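Local coordinates for ribonucleoside triphosphate reductase (Lactobacillus leichmannii, PDB 1L1L), which catalyses the cobalamin-dependent reduction of ribonucleoside triphosphates to deoxyribonucleotides, as an allosterically regulated class II reductase built around an alpha-beta barrel, at residues 79-84 with 447-452; 63-68 with 72-77; 86-89 with 93-96; 528-533 with 538-543; 435-440 with 522-527. All blocks are in the same frame, centred on the assembly; numbering follows the deposited sequence.

Contact 1: 79-84 with 447-452; sequences TEEAER and AKRVTF
E81 and R449 join two distant helices through a buried interhelical salt bridge: helix 72-90, within the sequence range of the reductase alpha domain, meets helix 436-450. E81 is the first residue of 79-84 to reach across. Its side chain is extended from the root outward (chi1 -168°), carrying the carboxylate across the gap. OE2 accepts from R449 NH1 at 3.1 Å, with an N-H...O angle of 145°. The carboxylate and guanidinium planes stand 70° apart, so this is a single tilted bond and not a side-by-side pairing. OE2 also forms a salt bridge with R445 on the same helix as R449, so two arginines converge on one oxygen. R449 is itself steadied by N59 OD1 at NE and by Y532 OH at NH1. The next residue, A82, packs on V56 and I60 of helix 48-60, and I60 also touches the R449 side chain; R84 then rests on L442. A water completes the bridge, donating to E81 OE2 at 2.9 Å and accepting only weakly from R449 NH2, 3.4 Å away in the guanidinium plane.

Contact 2: 63-68 with 72-77; sequences DPRLQD and LELKQS
L74 sets a methyl group on the flat face of the R65 guanidinium, with CD1 3.6 Å from CZ and over the centre of the group. Its other branch, CD2, reaches back to R65 CB at 3.7 Å, so the forked leucine end follows the arginine from root to head. A chi1 of 173° points the fork at R65. Beside this pair, L66 CD2 meets K75 CG more loosely, at 4.3 Å. The guanidinium is held flat against the leucine by D63, which it grips side-on: NE bonds OD1 at 3.1 Å and NH2 bonds OD2 at 2.8 Å, both oxygens close to the guanidinium plane. OD1 also accepts from the backbone N of R65 at 2.9 Å, closing an Asx turn that leads into the short 3-10 segment 64-67, in the connection between helices 48-60 and 72-90. One oxygen thus takes two donors from the same arginine. In the next shell, Y532 OH of helix 512-536 hydrogen-bonds D63 OD2, while Y532, T535 and L536 pack on R65. L78, one turn beyond L74, touches D63, R65 and L66, and I5 lies against both L66 and K75.

Contact 3: 86-89 with 93-96; sequences YKLI and GATP
L88 and G93 share the one conventional hydrogen bond of this contact: G93 N donates to L88 O at 3.2 Å, with an N-H...O angle of 150°. The bond spans five residues, one more than the repeating bonds of an alpha helix, and closes the turn by which the chain leaves helix 72-90. A weaker polar touch follows, a CA-H...O contact from I89 CA to A94 O at 3.4 Å, with 165° at the hydrogen. That carbonyl is buried and has no other polar partner in the model, so the CA-H contact is a modest substitute. Together these residues form a helix-turn-strand unit, in which strand 94-96 crosses the end of the helix and pairs antiparallel with strand 421-424 at the edge of a mixed sheet. The remaining interactions are apolar. The branch point CG of L88 and its CD2 both lie 3.8 Å from A94 CB. I89 extends CD1 to P96 CD at 4.0 Å, the two side chains meeting at about a right angle. V439 and L442 of helix 436-450 also press on L88, whereas V52 and V55 of helix 48-60 pack on I89 and P96 respectively.

Contact 4: 528-533 with 538-543; sequences ADQDYS and CNESIK
The return loop that carries the chain from helix 512-536 toward strand 545-546 folds back along the helix, and D529 and S541 fasten it there. The first torsion of D529 (chi1 168°) swings CG opposite the main-chain nitrogen and turns the carboxylate to the loop. OD2 accepts from S541 N at 3.0 Å on its syn side, the donor somewhat out of the carboxylate plane. OD1 stands 3.0 Å from S541 OG, whose proton is also within reach of R468 O, so its choice of acceptor is not settled; S541 N makes a weak second bond to OD1. K448 NZ forms a salt bridge with OD1, so backbone, hydroxyl and ammonium groups gather on a single carboxylate. E540 passes nearby, its OE1 5.2 Å from D529 OD2; K448 probably tempers the repulsion between the like charges. The E540 chain drapes along the helix, with CG 3.9 Å from S533 CB and OE2 3.8 Å from Q530 CB. S533 faces the loop: its OG lies 3.4 Å from E540 CA and bonds back to D529 O, which S533 N approaches from the opposite face of the carbonyl. Nearer the turn, C538 N makes a weak bond to S533 O at 3.1 Å. The whole is a helix-loop-strand connection, its loop amide taken by a helix carboxylate and its turn closed by a weak backbone bond.

Contact 5: 435-440 with 522-527; sequences DLQEVF and YKAVVK
Q437 and F440 of helix 436-450 face A524 and V525 of helix 512-536, a helix-helix packing between the start of one helix and the middle of the other. The backbones come near, with CA atoms of Q437 and A524 5.7 Å apart, and the small side chain of A524 permits this approach. Its CB points to the other helix, and the glutamine is folded over it: Q437 is bent at chi2 (-63°), so that both CG and NE2 lie 3.9 Å from A524 CB. The amide therefore meets the methyl through its nitrogen end, by plain contact and without a hydrogen bond. F440 is disposed differently. Its CB is directed at the second helix and touches V525 CG2 at 3.7 Å, but the ring then swings away; with chi1 at -76°, CG lies anti to the carbonyl carbon, beside the backbone N. The valine methyl thus wedges at the root of the phenylalanine, with CD2 of F440 3.9 Å from V525 CG2, while the ring reaches L521 on helix 512-536 and V424 on strand 421-424. V525 also touches H544. L436, just before Q437, leans on L521 as well as on A429 and E430 of helix 426-431. D435 starts helix 436-450 as its N-cap, its carboxylate straddling two backbone amides: weak capping bonds run from Q437 N to D435 OD1 at 3.4 Å and from E438 N to D435 OD2 at 3.1 Å.

In the fold
From the N terminus, contact 2 closes a short local turn that leads into helix 72-90. Contact 1 opens on that helix and does not close until helix 436-450, so its long loop encloses contact 3, the local turn from helix 72-90 into strand 94-96. Before contact 1 closes, contact 5 opens at 435-440; the two therefore cross, sharing helix 436-450, and contact 5 closes on helix 512-536. Contact 4 follows directly on the same helix. K448 links contacts 1 and 4, Y532 joins 2 with 4, and V439 brings 3 and 5 together. Helix 436-450 thus stands between helices 72-90 and 512-536, with the edge strand alongside.

Contact 1: 79-84 with 447-452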
# COMPACT_ATOMS: atom_id res chain seq x y z
N THR A 79 12.36 19.40 -19.28
CA THR A 79 12.96 18.31 -20.02
C THR A 79 14.25 17.87 -19.33
O THR A 79 14.48 16.67 -19.13
CB THR A 79 13.26 18.71 -21.49
OG1 THR A 79 12.03 18.96 -22.18
CG2 THR A 79 14.00 17.59 -22.21
N GLU A 80 15.09 18.82 -18.93
CA GLU A 80 16.33 18.47 -18.24
C GLU A 80 16.07 17.83 -16.88
O GLU A 80 16.82 16.95 -16.44
CB GLU A 80 17.22 19.71 -18.08
CG GLU A 80 18.12 19.97 -19.30
CD GLU A 80 18.84 21.31 -19.24
OE1 GLU A 80 19.46 21.63 -18.20
OE2 GLU A 80 18.80 22.05 -20.26
N GLU A 81 15.02 18.27 -16.20
CA GLU A 81 14.70 17.69 -14.89
C GLU A 81 14.31 16.23 -15.11
O GLU A 81 14.69 15.35 -14.34
CB GLU A 81 13.54 18.43 -14.24
CG GLU A 81 13.36 18.08 -12.77
CD GLU A 81 12.12 18.68 -12.16
OE1 GLU A 81 11.76 19.82 -12.54
OE2 GLU A 81 11.50 18.02 -11.29
N ALA A 82 13.54 16.00 -16.17
CA ALA A 82 13.08 14.66 -16.52
C ALA A 82 14.27 13.76 -16.88
O ALA A 82 14.25 12.56 -16.60
CB ALA A 82 12.13 14.74 -17.70
N GLU A 83 15.29 14.35 -17.50
CA GLU A 83 16.46 13.57 -17.87
C GLU A 83 17.22 13.15 -16.62
O GLU A 83 17.75 12.05 -16.57
CB GLU A 83 17.37 14.39 -18.81
CG GLU A 83 16.67 14.83 -20.08
CD GLU A 83 17.63 15.49 -21.06
OE1 GLU A 83 18.60 16.12 -20.59
OE2 GLU A 83 17.38 15.39 -22.29
N ARG A 84 17.27 14.02 -15.62
CA ARG A 84 17.95 13.68 -14.37
C ARG A 84 17.13 12.58 -13.69
O ARG A 84 17.67 11.59 -13.17
CB ARG A 84 18.00 14.89 -13.44
CG ARG A 84 19.09 15.92 -13.71
CD ARG A 84 18.98 17.05 -12.70
NE ARG A 84 17.89 17.96 -13.03
CZ ARG A 84 17.37 18.87 -12.20
NH1 ARG A 84 17.85 18.98 -10.96
NH2 ARG A 84 16.40 19.66 -12.61
N ALA A 447 6.69 13.77 -6.39
CA ALA A 447 5.49 13.61 -5.56
C ALA A 447 4.57 14.82 -5.69
O ALA A 447 3.37 14.68 -5.93
CB ALA A 447 5.90 13.41 -4.10
N LYS A 448 5.14 16.01 -5.53
CA LYS A 448 4.36 17.24 -5.62
C LYS A 448 3.52 17.26 -6.89
O LYS A 448 2.37 17.70 -6.87
CB LYS A 448 5.28 18.46 -5.60
CG LYS A 448 4.55 19.75 -5.26
CD LYS A 448 4.29 19.82 -3.76
CE LYS A 448 3.44 21.02 -3.40
NZ LYS A 448 3.47 21.27 -1.94
N ARG A 449 4.10 16.81 -8.00
CA ARG A 449 3.37 16.80 -9.25
C ARG A 449 2.17 15.86 -9.23
O ARG A 449 1.08 16.21 -9.72
CB ARG A 449 4.30 16.46 -10.41
CG ARG A 449 5.11 17.69 -10.93
CD ARG A 449 5.77 17.41 -12.29
NE ARG A 449 6.83 16.40 -12.21
CZ ARG A 449 8.03 16.61 -11.70
NH1 ARG A 449 8.36 17.80 -11.21
NH2 ARG A 449 8.92 15.62 -11.67
N VAL A 450 2.35 14.67 -8.67
CA VAL A 450 1.25 13.73 -8.60
C VAL A 450 0.00 14.41 -8.01
O VAL A 450 -1.12 14.12 -8.41
CB VAL A 450 1.64 12.49 -7.74
CG1 VAL A 450 0.42 11.61 -7.49
CG2 VAL A 450 2.71 11.69 -8.45
N THR A 451 0.20 15.34 -7.08
CA THR A 451 -0.92 16.04 -6.46
C THR A 451 -1.75 16.89 -7.42
O THR A 451 -2.79 17.44 -7.04
CB THR A 451 -0.48 16.93 -5.28
OG1 THR A 451 0.21 18.09 -5.77
CG2 THR A 451 0.43 16.16 -4.35
N PHE A 452 -1.30 17.03 -8.67
CA PHE A 452 -2.05 17.80 -9.65
C PHE A 452 -2.76 16.88 -10.65
O PHE A 452 -3.35 17.35 -11.62
CB PHE A 452 -1.15 18.80 -10.40
CG PHE A 452 -0.70 19.96 -9.56
CD1 PHE A 452 0.41 19.85 -8.73
CD2 PHE A 452 -1.40 21.17 -9.59
CE1 PHE A 452 0.82 20.92 -7.94
CE2 PHE A 452 -0.99 22.24 -8.80
CZ PHE A 452 0.12 22.12 -7.98
O HOH W 1 11.81 15.44 -9.96

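Contact 2: 63-68 with 72-77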
# COMPACT_ATOMS: atom_id res chain seq x y z
N ASP A 63 3.07 18.64 -14.46
CA ASP A 63 3.33 20.00 -13.99
C ASP A 63 2.22 20.89 -14.56
O ASP A 63 2.01 20.94 -15.77
CB ASP A 63 4.71 20.49 -14.46
CG ASP A 63 5.10 21.81 -13.81
OD1 ASP A 63 4.34 22.79 -13.95
OD2 ASP A 63 6.16 21.87 -13.15
N PRO A 64 1.49 21.58 -13.68
CA PRO A 64 0.39 22.46 -14.08
C PRO A 64 0.76 23.63 -15.01
O PRO A 64 -0.07 24.09 -15.79
CB PRO A 64 -0.16 22.94 -12.74
CG PRO A 64 1.06 23.01 -11.90
CD PRO A 64 1.79 21.73 -12.25
N ARG A 65 1.99 24.11 -14.91
CA ARG A 65 2.44 25.23 -15.74
C ARG A 65 2.37 24.86 -17.21
O ARG A 65 2.11 25.72 -18.06
CB ARG A 65 3.88 25.62 -15.36
CG ARG A 65 3.98 26.34 -14.04
CD ARG A 65 5.43 26.56 -13.65
NE ARG A 65 6.14 25.30 -13.43
CZ ARG A 65 7.43 25.22 -13.13
NH1 ARG A 65 8.16 26.32 -13.01
NH2 ARG A 65 7.99 24.04 -12.94
N LEU A 66 2.59 23.58 -17.51
CA LEU A 66 2.54 23.10 -18.89
C LEU A 66 1.13 23.22 -19.47
O LEU A 66 0.90 22.91 -20.63
CB LEU A 66 2.98 21.63 -18.95
CG LEU A 66 4.45 21.31 -18.64
CD1 LEU A 66 4.62 19.78 -18.55
CD2 LEU A 66 5.35 21.89 -19.73
N GLN A 67 0.19 23.66 -18.64
CA GLN A 67 -1.19 23.82 -19.08
C GLN A 67 -1.47 25.23 -19.56
O GLN A 67 -2.45 25.48 -20.26
CB GLN A 67 -2.14 23.48 -17.92
CG GLN A 67 -1.92 22.10 -17.33
CD GLN A 67 -2.04 21.00 -18.36
OE1 GLN A 67 -3.06 20.88 -19.04
NE2 GLN A 67 -1.00 20.19 -18.50
N ASP A 68 -0.58 26.16 -19.20
CA ASP A 68 -0.73 27.56 -19.56
C ASP A 68 0.36 28.05 -20.52
O ASP A 68 1.34 28.66 -20.08
CB ASP A 68 -0.72 28.41 -18.30
CG ASP A 68 -1.70 27.91 -17.25
OD1 ASP A 68 -2.93 27.98 -17.52
OD2 ASP A 68 -1.25 27.44 -16.18
N LEU A 72 9.26 28.50 -23.78
CA LEU A 72 10.27 27.61 -24.34
C LEU A 72 11.26 27.24 -23.25
O LEU A 72 11.71 26.10 -23.18
CB LEU A 72 11.00 28.31 -25.50
CG LEU A 72 11.98 27.50 -26.35
CD1 LEU A 72 11.23 26.41 -27.08
CD2 LEU A 72 12.66 28.43 -27.35
N GLU A 73 11.59 28.20 -22.39
CA GLU A 73 12.53 27.95 -21.31
C GLU A 73 11.96 26.95 -20.30
O GLU A 73 12.67 26.08 -19.79
CB GLU A 73 12.89 29.24 -20.58
CG GLU A 73 13.93 29.02 -19.48
CD GLU A 73 14.27 30.28 -18.71
OE1 GLU A 73 15.11 30.19 -17.79
OE2 GLU A 73 13.70 31.35 -19.03
N LEU A 74 10.67 27.11 -20.02
CA LEU A 74 9.98 26.24 -19.07
C LEU A 74 10.04 24.78 -19.51
O LEU A 74 10.36 23.89 -18.72
CB LEU A 74 8.51 26.66 -18.96
CG LEU A 74 7.59 25.77 -18.12
CD1 LEU A 74 8.08 25.73 -16.68
CD2 LEU A 74 6.16 26.29 -18.19
N LYS A 75 9.74 24.55 -20.78
CA LYS A 75 9.73 23.21 -21.34
C LYS A 75 11.10 22.54 -21.39
O LYS A 75 11.20 21.32 -21.26
CB LYS A 75 9.09 23.26 -22.73
CG LYS A 75 7.72 23.89 -22.70
CD LYS A 75 7.08 23.93 -24.07
CE LYS A 75 6.77 22.53 -24.58
NZ LYS A 75 6.16 22.58 -25.94
N GLN A 76 12.15 23.33 -21.58
CA GLN A 76 13.50 22.78 -21.63
C GLN A 76 14.00 22.47 -20.23
O GLN A 76 14.74 21.50 -20.02
CB GLN A 76 14.47 23.76 -22.30
CG GLN A 76 15.91 23.27 -22.38
CD GLN A 76 16.03 21.89 -23.01
OE1 GLN A 76 15.30 21.54 -23.95
NE2 GLN A 76 16.97 21.09 -22.51
N SER A 77 13.61 23.30 -19.27
CA SER A 77 14.00 23.11 -17.88
C SER A 77 13.38 21.81 -17.38
O SER A 77 14.03 21.00 -16.73
CB SER A 77 13.50 24.29 -17.03
OG SER A 77 14.01 24.23 -15.71

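Contact 3: 86-89 with 93-96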
# COMPACT_ATOMS: atom_id res chain seq x y z
N TYR A 86 15.13 10.42 -15.06
CA TYR A 86 15.34 9.16 -15.77
C TYR A 86 16.65 8.50 -15.35
O TYR A 86 16.70 7.30 -15.11
CB TYR A 86 15.34 9.38 -17.28
CG TYR A 86 15.47 8.10 -18.07
CD1 TYR A 86 16.68 7.41 -18.13
CD2 TYR A 86 14.37 7.56 -18.73
CE1 TYR A 86 16.79 6.20 -18.82
CE2 TYR A 86 14.47 6.36 -19.42
CZ TYR A 86 15.67 5.68 -19.46
OH TYR A 86 15.73 4.48 -20.11
N LYS A 87 17.73 9.29 -15.27
CA LYS A 87 19.02 8.74 -14.89
C LYS A 87 19.03 8.18 -13.47
O LYS A 87 19.68 7.17 -13.19
CB LYS A 87 20.12 9.81 -15.03
CG LYS A 87 21.50 9.32 -14.65
CD LYS A 87 22.58 10.39 -14.93
CE LYS A 87 23.94 9.93 -14.42
NZ LYS A 87 25.04 10.93 -14.66
N LEU A 88 18.31 8.85 -12.58
CA LEU A 88 18.21 8.44 -11.18
C LEU A 88 17.46 7.12 -11.00
O LEU A 88 17.94 6.20 -10.34
CB LEU A 88 17.50 9.53 -10.38
CG LEU A 88 17.21 9.21 -8.91
CD1 LEU A 88 18.51 8.98 -8.15
CD2 LEU A 88 16.43 10.35 -8.29
N ILE A 89 16.28 7.05 -11.61
CA ILE A 89 15.43 5.87 -11.52
C ILE A 89 16.00 4.69 -12.30
O ILE A 89 16.00 3.57 -11.81
CB ILE A 89 14.01 6.18 -12.04
CG1 ILE A 89 13.39 7.30 -11.18
CG2 ILE A 89 13.13 4.92 -11.97
CD1 ILE A 89 12.10 7.85 -11.73
N GLY A 93 18.63 4.17 -7.96
CA GLY A 93 19.07 4.85 -6.76
C GLY A 93 17.86 5.39 -6.01
O GLY A 93 17.94 5.76 -4.84
N ALA A 94 16.74 5.45 -6.72
CA ALA A 94 15.48 5.93 -6.17
C ALA A 94 14.40 5.49 -7.14
O ALA A 94 14.69 5.16 -8.28
CB ALA A 94 15.49 7.46 -6.04
N THR A 95 13.15 5.45 -6.68
CA THR A 95 12.06 5.02 -7.55
C THR A 95 10.69 5.42 -7.02
O THR A 95 10.53 5.65 -5.83
CB THR A 95 12.08 3.49 -7.71
OG1 THR A 95 11.05 3.07 -8.61
CG2 THR A 95 11.85 2.83 -6.37
N PRO A 96 9.69 5.55 -7.91
CA PRO A 96 8.37 5.91 -7.40
C PRO A 96 7.75 4.62 -6.88
O PRO A 96 8.42 3.58 -6.83
CB PRO A 96 7.66 6.44 -8.64
CG PRO A 96 8.27 5.66 -9.74
CD PRO A 96 9.74 5.63 -9.38

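Contact 4: 528-533 with 538-543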
# COMPACT_ATOMS: atom_id res chain seq x y z
N ALA A 528 13.21 21.89 -0.96
CA ALA A 528 12.75 21.55 -2.30
C ALA A 528 11.25 21.82 -2.43
O ALA A 528 10.80 22.37 -3.44
CB ALA A 528 13.05 20.08 -2.59
N ASP A 529 10.47 21.43 -1.43
CA ASP A 529 9.02 21.66 -1.48
C ASP A 529 8.67 23.14 -1.36
O ASP A 529 7.76 23.62 -2.03
CB ASP A 529 8.31 20.89 -0.37
CG ASP A 529 6.85 21.31 -0.20
OD1 ASP A 529 6.04 21.09 -1.12
OD2 ASP A 529 6.52 21.87 0.88
N GLN A 530 9.39 23.87 -0.52
CA GLN A 530 9.11 25.30 -0.36
C GLN A 530 9.31 26.06 -1.67
O GLN A 530 8.44 26.81 -2.10
CB GLN A 530 10.00 25.91 0.73
CG GLN A 530 9.78 25.33 2.12
CD GLN A 530 10.70 25.94 3.16
OE1 GLN A 530 11.90 26.09 2.93
NE2 GLN A 530 10.15 26.30 4.31
N ASP A 531 10.46 25.84 -2.31
CA ASP A 531 10.75 26.53 -3.57
C ASP A 531 9.77 26.14 -4.68
O ASP A 531 9.26 27.01 -5.38
CB ASP A 531 12.19 26.24 -4.01
CG ASP A 531 13.22 26.59 -2.95
OD1 ASP A 531 12.88 27.33 -2.00
OD2 ASP A 531 14.38 26.13 -3.06
N TYR A 532 9.50 24.85 -4.83
CA TYR A 532 8.59 24.37 -5.87
C TYR A 532 7.16 24.85 -5.65
O TYR A 532 6.40 25.03 -6.59
CB TYR A 532 8.63 22.84 -5.96
CG TYR A 532 8.13 22.25 -7.27
CD1 TYR A 532 8.16 22.98 -8.46
CD2 TYR A 532 7.68 20.93 -7.33
CE1 TYR A 532 7.75 22.41 -9.67
CE2 TYR A 532 7.28 20.35 -8.53
CZ TYR A 532 7.32 21.09 -9.70
OH TYR A 532 6.92 20.51 -10.88
N SER A 533 6.80 25.04 -4.38
CA SER A 533 5.46 25.50 -4.05
C SER A 533 5.33 26.95 -4.52
O SER A 533 4.30 27.36 -5.03
CB SER A 533 5.23 25.41 -2.54
OG SER A 533 5.30 24.06 -2.11
N CYS A 538 1.20 26.97 -5.34
CA CYS A 538 0.25 26.15 -4.57
C CYS A 538 0.67 26.13 -3.11
O CYS A 538 1.67 26.74 -2.73
CB CYS A 538 0.25 24.71 -5.09
SG CYS A 538 1.79 23.82 -4.71
N ASN A 539 -0.08 25.41 -2.28
CA ASN A 539 0.23 25.30 -0.86
C ASN A 539 1.44 24.40 -0.66
O ASN A 539 1.71 23.51 -1.47
CB ASN A 539 -0.96 24.71 -0.11
CG ASN A 539 -2.14 25.64 -0.10
OD1 ASN A 539 -2.06 26.75 0.43
ND2 ASN A 539 -3.25 25.20 -0.68
N GLU A 540 2.19 24.64 0.41
CA GLU A 540 3.36 23.83 0.71
C GLU A 540 2.84 22.55 1.34
O GLU A 540 1.82 22.57 2.01
CB GLU A 540 4.28 24.57 1.68
CG GLU A 540 4.62 25.99 1.24
CD GLU A 540 5.75 26.61 2.04
OE1 GLU A 540 5.79 26.40 3.28
OE2 GLU A 540 6.59 27.33 1.44
N SER A 541 3.54 21.44 1.11
CA SER A 541 3.14 20.14 1.67
C SER A 541 3.00 20.18 3.19
O SER A 541 3.94 20.56 3.88
CB SER A 541 4.16 19.08 1.27
OG SER A 541 4.22 18.94 -0.13
N ILE A 542 1.85 19.75 3.71
CA ILE A 542 1.63 19.75 5.16
C ILE A 542 2.65 18.84 5.85
O ILE A 542 3.13 19.13 6.95
CB ILE A 542 0.17 19.32 5.50
CG1 ILE A 542 -0.09 19.50 7.00
CG2 ILE A 542 -0.08 17.89 5.04
CD1 ILE A 542 -1.55 19.24 7.40
N LYS A 543 2.98 17.73 5.19
CA LYS A 543 3.96 16.80 5.70
C LYS A 543 4.81 16.40 4.50
O LYS A 543 4.39 16.59 3.35
CB LYS A 543 3.29 15.58 6.34
CG LYS A 543 2.48 15.94 7.58
CD LYS A 543 3.34 16.60 8.64
CE LYS A 543 2.58 16.80 9.94
NZ LYS A 543 2.16 15.48 10.50

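Contact 5: 435-440 with 522-527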
# COMPACT_ATOMS: atom_id res chain seq x y z
N ASP A 435 24.33 13.06 -5.43
CA ASP A 435 24.43 13.86 -4.22
C ASP A 435 23.03 13.67 -3.62
O ASP A 435 22.04 14.03 -4.26
CB ASP A 435 24.66 15.33 -4.55
CG ASP A 435 24.10 16.27 -3.48
OD1 ASP A 435 24.40 16.10 -2.28
OD2 ASP A 435 23.35 17.20 -3.86
N LEU A 436 22.95 13.09 -2.42
CA LEU A 436 21.65 12.83 -1.79
C LEU A 436 20.72 14.04 -1.74
O LEU A 436 19.55 13.93 -2.07
CB LEU A 436 21.83 12.25 -0.39
CG LEU A 436 22.45 10.85 -0.37
CD1 LEU A 436 22.39 10.30 1.04
CD2 LEU A 436 21.72 9.93 -1.33
N GLN A 437 21.25 15.19 -1.33
CA GLN A 437 20.45 16.40 -1.26
C GLN A 437 19.70 16.61 -2.58
O GLN A 437 18.53 16.99 -2.59
CB GLN A 437 21.34 17.60 -0.94
CG GLN A 437 20.62 18.94 -0.86
CD GLN A 437 19.98 19.34 -2.19
OE1 GLN A 437 20.67 19.45 -3.21
NE2 GLN A 437 18.67 19.56 -2.18
N GLU A 438 20.37 16.37 -3.71
CA GLU A 438 19.72 16.54 -5.01
C GLU A 438 18.72 15.42 -5.32
O GLU A 438 17.73 15.63 -6.02
CB GLU A 438 20.76 16.61 -6.15
CG GLU A 438 20.15 16.36 -7.53
CD GLU A 438 21.13 16.61 -8.68
OE1 GLU A 438 22.33 16.29 -8.53
OE2 GLU A 438 20.68 17.10 -9.73
N VAL A 439 18.99 14.24 -4.79
CA VAL A 439 18.10 13.11 -5.02
C VAL A 439 16.77 13.39 -4.32
O VAL A 439 15.71 13.25 -4.91
CB VAL A 439 18.71 11.80 -4.47
CG1 VAL A 439 17.69 10.67 -4.51
CG2 VAL A 439 19.94 11.43 -5.29
N PHE A 440 16.85 13.79 -3.06
CA PHE A 440 15.63 14.06 -2.31
C PHE A 440 14.84 15.23 -2.85
O PHE A 440 13.62 15.31 -2.66
CB PHE A 440 15.94 14.23 -0.82
CG PHE A 440 16.20 12.93 -0.12
CD1 PHE A 440 17.50 12.44 0.02
CD2 PHE A 440 15.14 12.14 0.33
CE1 PHE A 440 17.74 11.19 0.59
CE2 PHE A 440 15.37 10.90 0.90
CZ PHE A 440 16.68 10.41 1.03
N TYR A 522 16.09 15.57 5.43
CA TYR A 522 14.73 16.07 5.71
C TYR A 522 14.63 17.53 5.30
O TYR A 522 13.71 17.94 4.59
CB TYR A 522 14.40 15.93 7.21
CG TYR A 522 13.08 16.57 7.58
CD1 TYR A 522 11.89 16.17 6.97
CD2 TYR A 522 13.02 17.59 8.53
CE1 TYR A 522 10.67 16.76 7.29
CE2 TYR A 522 11.79 18.20 8.86
CZ TYR A 522 10.63 17.78 8.23
OH TYR A 522 9.42 18.37 8.53
N LYS A 523 15.60 18.32 5.74
CA LYS A 523 15.60 19.73 5.41
C LYS A 523 15.71 19.95 3.90
O LYS A 523 15.19 20.93 3.37
CB LYS A 523 16.74 20.43 6.16
CG LYS A 523 16.60 20.35 7.67
CD LYS A 523 17.65 21.16 8.40
CE LYS A 523 17.47 21.08 9.91
NZ LYS A 523 16.10 21.52 10.32
N ALA A 524 16.34 19.01 3.20
CA ALA A 524 16.49 19.10 1.74
C ALA A 524 15.14 18.92 1.06
O ALA A 524 14.85 19.58 0.06
CB ALA A 524 17.46 18.03 1.25
N VAL A 525 14.32 18.02 1.60
CA VAL A 525 13.00 17.79 1.03
C VAL A 525 12.08 18.98 1.30
O VAL A 525 11.26 19.34 0.47
CB VAL A 525 12.31 16.55 1.64
CG1 VAL A 525 10.89 16.45 1.09
CG2 VAL A 525 13.10 15.28 1.31
N VAL A 526 12.23 19.58 2.49
CA VAL A 526 11.41 20.73 2.86
C VAL A 526 11.77 21.95 2.00
O VAL A 526 10.88 22.66 1.52
CB VAL A 526 11.62 21.10 4.36
CG1 VAL A 526 10.92 22.44 4.67
CG2 VAL A 526 11.04 20.01 5.24
N LYS A 527 13.06 22.18 1.80
CA LYS A 527 13.51 23.30 0.97
C LYS A 527 13.01 23.10 -0.45
O LYS A 527 12.45 24.00 -1.06
CB LYS A 527 15.04 23.41 0.96
CG LYS A 527 15.55 24.48 0.01
CD LYS A 527 17.04 24.76 0.18
CE LYS A 527 17.49 25.91 -0.71
NZ LYS A 527 18.91 26.30 -0.45